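Local coordinates for aspartokinase 1, chloroplastic (Arabidopsis thaliana, PDB 2CDQ), which catalyses ATP-dependent phosphorylation of L-aspartate to 4-phospho-L-aspartate, the first step of the aspartate-family pathway, in a homodimer that binds lysine and S-adenosylmethionine as allosteric effectors, at residues P193-R198 / G241-L246; I370-V375 / I382-D387. One frame throughout, in Å; residues are numbered along the deposited sequence.

Interaction 1 (P193-R198 / G241-L246)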
# COMPACT_ATOMS: atom_id res chain seq x y z
N PRO A 193 1.11 -25.88 -29.15
CA PRO A 193 1.04 -26.98 -30.13
C PRO A 193 0.93 -26.51 -31.59
O PRO A 193 1.53 -27.14 -32.47
CB PRO A 193 -0.22 -27.75 -29.71
CG PRO A 193 -0.47 -27.33 -28.29
CD PRO A 193 -0.06 -25.90 -28.24
N ALA A 194 0.18 -25.43 -31.83
CA ALA A 194 -0.04 -24.91 -33.18
C ALA A 194 1.24 -24.38 -33.81
O ALA A 194 1.51 -24.62 -34.99
CB ALA A 194 -1.12 -23.83 -33.17
N VAL A 195 2.02 -23.65 -33.01
CA VAL A 195 3.26 -23.02 -33.48
C VAL A 195 4.38 -24.03 -33.69
O VAL A 195 5.08 -23.98 -34.71
CB VAL A 195 3.69 -21.87 -32.53
CG1 VAL A 195 5.16 -21.48 -32.73
CG2 VAL A 195 2.79 -20.66 -32.74
N ALA A 196 4.54 -24.96 -32.75
CA ALA A 196 5.54 -26.03 -32.87
C ALA A 196 5.32 -26.86 -34.13
O ALA A 196 6.27 -27.20 -34.84
CB ALA A 196 5.52 -26.91 -31.63
N LYS A 197 4.05 -27.15 -34.42
CA LYS A 197 3.65 -27.94 -35.58
C LYS A 197 3.93 -27.22 -36.90
O LYS A 197 4.43 -27.82 -37.85
CB LYS A 197 2.17 -28.31 -35.48
CG LYS A 197 1.76 -29.60 -36.19
CD LYS A 197 1.15 -29.33 -37.56
CE LYS A 197 0.06 -30.34 -37.88
NZ LYS A 197 0.53 -31.75 -37.79
N ARG A 198 3.60 -25.93 -36.94
CA ARG A 198 3.77 -25.12 -38.15
C ARG A 198 5.25 -24.84 -38.43
O ARG A 198 5.69 -24.90 -39.58
CB ARG A 198 3.00 -23.80 -38.03
CG ARG A 198 2.20 -23.41 -39.27
CD ARG A 198 3.08 -22.89 -40.40
NE ARG A 198 2.29 -22.10 -41.34
CZ ARG A 198 2.80 -21.40 -42.35
NH1 ARG A 198 4.11 -21.39 -42.57
NH2 ARG A 198 2.00 -20.71 -43.15
N GLY A 241 10.09 -20.23 -27.53
CA GLY A 241 10.98 -21.04 -26.71
C GLY A 241 10.29 -22.23 -26.07
O GLY A 241 10.73 -23.37 -26.24
N LYS A 242 9.20 -21.96 -25.34
CA LYS A 242 8.40 -23.00 -24.68
C LYS A 242 7.78 -23.97 -25.69
O LYS A 242 7.78 -25.19 -25.48
CB LYS A 242 7.31 -22.38 -23.79
CG LYS A 242 6.39 -23.39 -23.09
CD LYS A 242 5.46 -22.73 -22.08
CE LYS A 242 4.72 -23.75 -21.21
NZ LYS A 242 3.39 -24.16 -21.76
N ALA A 243 7.27 -23.42 -26.79
CA ALA A 243 6.61 -24.22 -27.82
C ALA A 243 7.56 -25.21 -28.49
O ALA A 243 7.14 -26.30 -28.90
CB ALA A 243 5.97 -23.30 -28.86
N LEU A 244 8.83 -24.83 -28.60
CA LEU A 244 9.83 -25.67 -29.27
C LEU A 244 10.82 -26.32 -28.29
O LEU A 244 11.75 -27.00 -28.72
CB LEU A 244 10.58 -24.85 -30.34
CG LEU A 244 9.92 -24.66 -31.71
CD1 LEU A 244 8.71 -23.73 -31.64
CD2 LEU A 244 10.93 -24.13 -32.72
N GLY A 245 10.60 -26.10 -26.99
CA GLY A 245 11.44 -26.69 -25.94
C GLY A 245 12.93 -26.47 -26.11
O GLY A 245 13.73 -27.40 -25.91
N LEU A 246 13.32 -25.25 -26.48
CA LEU A 246 14.72 -24.94 -26.78
C LEU A 246 15.59 -24.83 -25.52
O LEU A 246 15.07 -24.79 -24.40
CB LEU A 246 14.79 -23.66 -27.62
CG LEU A 246 13.90 -23.63 -28.86
CD1 LEU A 246 13.85 -22.25 -29.48
CD2 LEU A 246 14.35 -24.65 -29.89
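L244 turns its CG opposite the backbone carbonyl carbon (chi1 -81°), and its second torsion (70°) swings the CD1 branch toward the helix of 193-198. V195, on 193-198, meets it with CG1, set opposite its backbone N (chi1 162°). The two methyl carbons, V195 CG1 and L244 CD1, meet at 4.3 Å. The same V195 CG1 lies 4.4 Å from A243 CB, so one valine branch touches two successive residues. L244 CD1 also rests near the A196 backbone, 4.1 Å from A196 CA.

Beside this apolar patch, A196 and A243 bring the backbones nearest: A196 CA and A243 CA are 5.5 Å apart, a spacing that two alanines permit. A196 CB meets a polar atom here, the backbone A243 O, at 3.2 Å. No hydrogen bond crosses the contact; it is small helix-helix packing, with 153 Å² buried on both sides together. V195 is the buried member, while A196, A243 and L244 are partly exposed.

The chain leaves helix 232-244 through a Schellman motif at G245. G245 takes the positive phi that glycine favours, and L246 N bonds back to G241 O at 3.2 Å.

Both elements belong to the amino acid kinase domain. Helix 191-205 leads into strand 209-219 and helix 232-244 into strand 248-253, two strands of the same central sheet that are not neighbours in it. F176 covers V195, I27 and L199 touch L244, and Y192, one turn before A196, touches A243 and makes a cation-pi contact with K242.

Interaction 2 (I370-V375 / I382-D387). With LYS (lysine), chain C; SAM (S-adenosylmethionine), chain F.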
# COMPACT_ATOMS: atom_id res chain seq x y z
N ILE A 370 -6.75 5.27 -14.21
CA ILE A 370 -5.36 5.51 -13.80
C ILE A 370 -4.74 4.30 -13.08
O ILE A 370 -5.35 3.72 -12.18
CB ILE A 370 -5.23 6.77 -12.90
CG1 ILE A 370 -5.69 8.02 -13.64
CG2 ILE A 370 -3.79 6.95 -12.42
CD1 ILE A 370 -5.55 9.30 -12.83
N SER A 371 -3.53 3.94 -13.50
CA SER A 371 -2.77 2.89 -12.83
C SER A 371 -1.78 3.47 -11.82
O SER A 371 -0.95 4.32 -12.15
CB SER A 371 -2.06 2.00 -13.85
OG SER A 371 -1.21 1.07 -13.19
N VAL A 372 -1.90 2.99 -10.58
CA VAL A 372 -1.07 3.36 -9.44
C VAL A 372 0.14 2.42 -9.38
O VAL A 372 0.04 1.26 -9.74
CB VAL A 372 -1.87 3.21 -8.12
CG1 VAL A 372 -1.07 3.68 -6.91
CG2 VAL A 372 -3.19 3.97 -8.20
N ASP A 373 1.29 2.93 -8.92
CA ASP A 373 2.51 2.13 -8.84
C ASP A 373 2.83 1.69 -7.40
O ASP A 373 2.45 0.60 -6.98
CB ASP A 373 3.68 2.90 -9.47
CG ASP A 373 4.98 2.10 -9.51
OD1 ASP A 373 6.04 2.73 -9.67
OD2 ASP A 373 4.95 0.85 -9.41
N VAL A 374 3.53 2.55 -6.67
CA VAL A 374 4.00 2.25 -5.31
C VAL A 374 2.94 2.67 -4.28
O VAL A 374 2.28 3.69 -4.46
CB VAL A 374 5.36 2.95 -5.05
CG1 VAL A 374 5.86 2.70 -3.64
CG2 VAL A 374 6.38 2.48 -6.07
N VAL A 375 2.77 1.87 -3.23
CA VAL A 375 1.79 2.17 -2.17
C VAL A 375 2.40 1.94 -0.78
O VAL A 375 3.14 0.98 -0.56
CB VAL A 375 0.47 1.34 -2.32
CG1 VAL A 375 -0.44 1.52 -1.11
CG2 VAL A 375 -0.28 1.72 -3.58
N ILE A 382 -3.09 6.81 3.56
CA ILE A 382 -2.51 5.98 2.53
C ILE A 382 -1.86 6.88 1.46
O ILE A 382 -2.45 7.85 1.00
CB ILE A 382 -3.48 4.84 2.01
CG1 ILE A 382 -3.29 4.55 0.52
CG2 ILE A 382 -4.95 5.14 2.33
CD1 ILE A 382 -4.37 5.16 -0.35
N SER A 383 -0.61 6.57 1.14
CA SER A 383 0.16 7.33 0.16
C SER A 383 0.48 6.43 -1.01
O SER A 383 0.66 5.22 -0.85
CB SER A 383 1.45 7.85 0.79
OG SER A 383 1.18 8.44 2.05
N LEU A 384 0.54 7.01 -2.19
CA LEU A 384 0.72 6.24 -3.41
C LEU A 384 1.39 7.06 -4.48
O LEU A 384 1.44 8.29 -4.41
CB LEU A 384 -0.62 5.70 -3.92
CG LEU A 384 -1.78 6.64 -4.24
CD1 LEU A 384 -1.69 7.17 -5.66
CD2 LEU A 384 -3.08 5.90 -4.04
N THR A 385 1.89 6.36 -5.49
CA THR A 385 2.63 6.99 -6.56
C THR A 385 2.04 6.47 -7.87
O THR A 385 1.66 5.30 -7.95
CB THR A 385 4.14 6.68 -6.38
OG1 THR A 385 4.91 7.88 -6.55
CG2 THR A 385 4.63 5.61 -7.31
N LEU A 386 1.90 7.33 -8.86
CA LEU A 386 1.27 6.93 -10.13
C LEU A 386 2.29 6.35 -11.09
O LEU A 386 3.42 6.82 -11.12
CB LEU A 386 0.55 8.11 -10.78
CG LEU A 386 -0.47 8.83 -9.90
CD1 LEU A 386 -0.93 10.12 -10.56
CD2 LEU A 386 -1.64 7.92 -9.60
N ASP A 387 1.88 5.35 -11.87
CA ASP A 387 2.77 4.75 -12.88
C ASP A 387 3.62 5.83 -13.55
O ASP A 387 3.11 6.90 -13.89
CB ASP A 387 1.95 4.03 -13.96
CG ASP A 387 1.63 2.59 -13.61
OD1 ASP A 387 2.15 2.06 -12.60
OD2 ASP A 387 0.86 1.97 -14.37
N LYS C . -3.69 -2.43 -10.76
CA LYS C . -2.80 -1.50 -10.04
C LYS C . -3.41 -0.14 -10.29
O LYS C . -4.61 -0.03 -10.60
CB LYS C . -1.38 -1.58 -10.62
CG LYS C . -0.26 -1.37 -9.58
CD LYS C . -0.13 -2.53 -8.62
CE LYS C . 0.89 -2.22 -7.51
NZ LYS C . 2.33 -2.24 -7.94
OXT LYS C . -2.73 0.87 -10.18
N SAM F . -10.69 10.76 -18.79
CA SAM F . -9.83 9.84 -19.52
C SAM F . -10.47 8.47 -19.73
O SAM F . -10.33 7.85 -20.79
OXT SAM F . -11.14 7.94 -18.84
CB SAM F . -8.48 9.71 -18.82
CG SAM F . -7.36 9.12 -19.67
SD SAM F . -6.74 7.57 -18.98
CE SAM F . -5.78 8.16 -17.56
C5' SAM F . -5.49 6.93 -20.14
C4' SAM F . -4.49 7.90 -20.77
O4' SAM F . -3.67 8.51 -19.79
C3' SAM F . -3.54 7.19 -21.72
O3' SAM F . -3.44 7.96 -22.90
C2' SAM F . -2.19 7.15 -21.03
O2' SAM F . -1.13 7.42 -21.93
C1' SAM F . -2.29 8.25 -19.99
N9 SAM F . -1.65 7.92 -18.70
C8 SAM F . -0.54 8.54 -18.17
N7 SAM F . -0.26 7.99 -16.97
C5 SAM F . -1.17 7.03 -16.72
C6 SAM F . -1.34 6.16 -15.64
N6 SAM F . -0.51 6.19 -14.60
N1 SAM F . -2.39 5.26 -15.66
C2 SAM F . -3.25 5.22 -16.74
N3 SAM F . -3.07 6.08 -17.81
C4 SAM F . -2.05 6.97 -17.80
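S371 O is gripped by two donors: D387 N at 3.0 Å and the adenine amino group, SAM N6, at 3.1 Å, the latter almost straight (177°). S371 N donates to the adjacent ring nitrogen, SAM N1, so one residue's backbone reads two neighbouring positions of the adenine. This is the open end of a beta hairpin in the first ACT domain, where strands 372-378 and 381-386 run antiparallel and a classic beta bulge sets D373 and V374 both opposite T385. D373 N gives its hydrogen to T385 O at 2.6 Å, and T385 N returns one to V374 O at 2.9 Å, both in the carbonyl planes.

A chi1 of 174° carries S371 OG away from its backbone N and over the D387 carboxylate, where it donates to OD2. W392 NE1 bonds that oxygen too; Q354 O of the second subunit is another possible acceptor for the hydroxyl's single hydrogen. The D373 carboxylate approaches that of D387, but its OD1 is salt-bridged to K338, which would probably ease the repulsion.

D373 O accepts from the effector lysine's NZ at 3.0 Å, and V372 N bonds its OXT, at a doubtfully short modelled length. Backbone groups of the second subunit also bind this lysine, which thus sits between subunits, while successive residues S371 and V372 meet S-adenosylmethionine and lysine. Toward helix 357-367, I370 CG2 meets L386 CD2 at 3.7 Å, and V372 CG1 lies against L384 CB at 3.6 Å.

Overall arrangement
Interactions 1 and 2 lie on opposite sides of the chain's centre, about 38 Å apart between centres and about 26 Å between nearest atoms, and share no element. Interaction 1 joins two helices of the kinase domain; it is partly buried, away from the ligand sites, and made of alanine, valine and leucine side chains and backbone. Interaction 2 is wholly buried, covers more than three times the area, and depends on hydrogen bonds between the strands of one ACT-domain hairpin. Its polar groups also serve ligands and the second subunit, whereas no other protein chain of the dimer touches the segments of interaction 1.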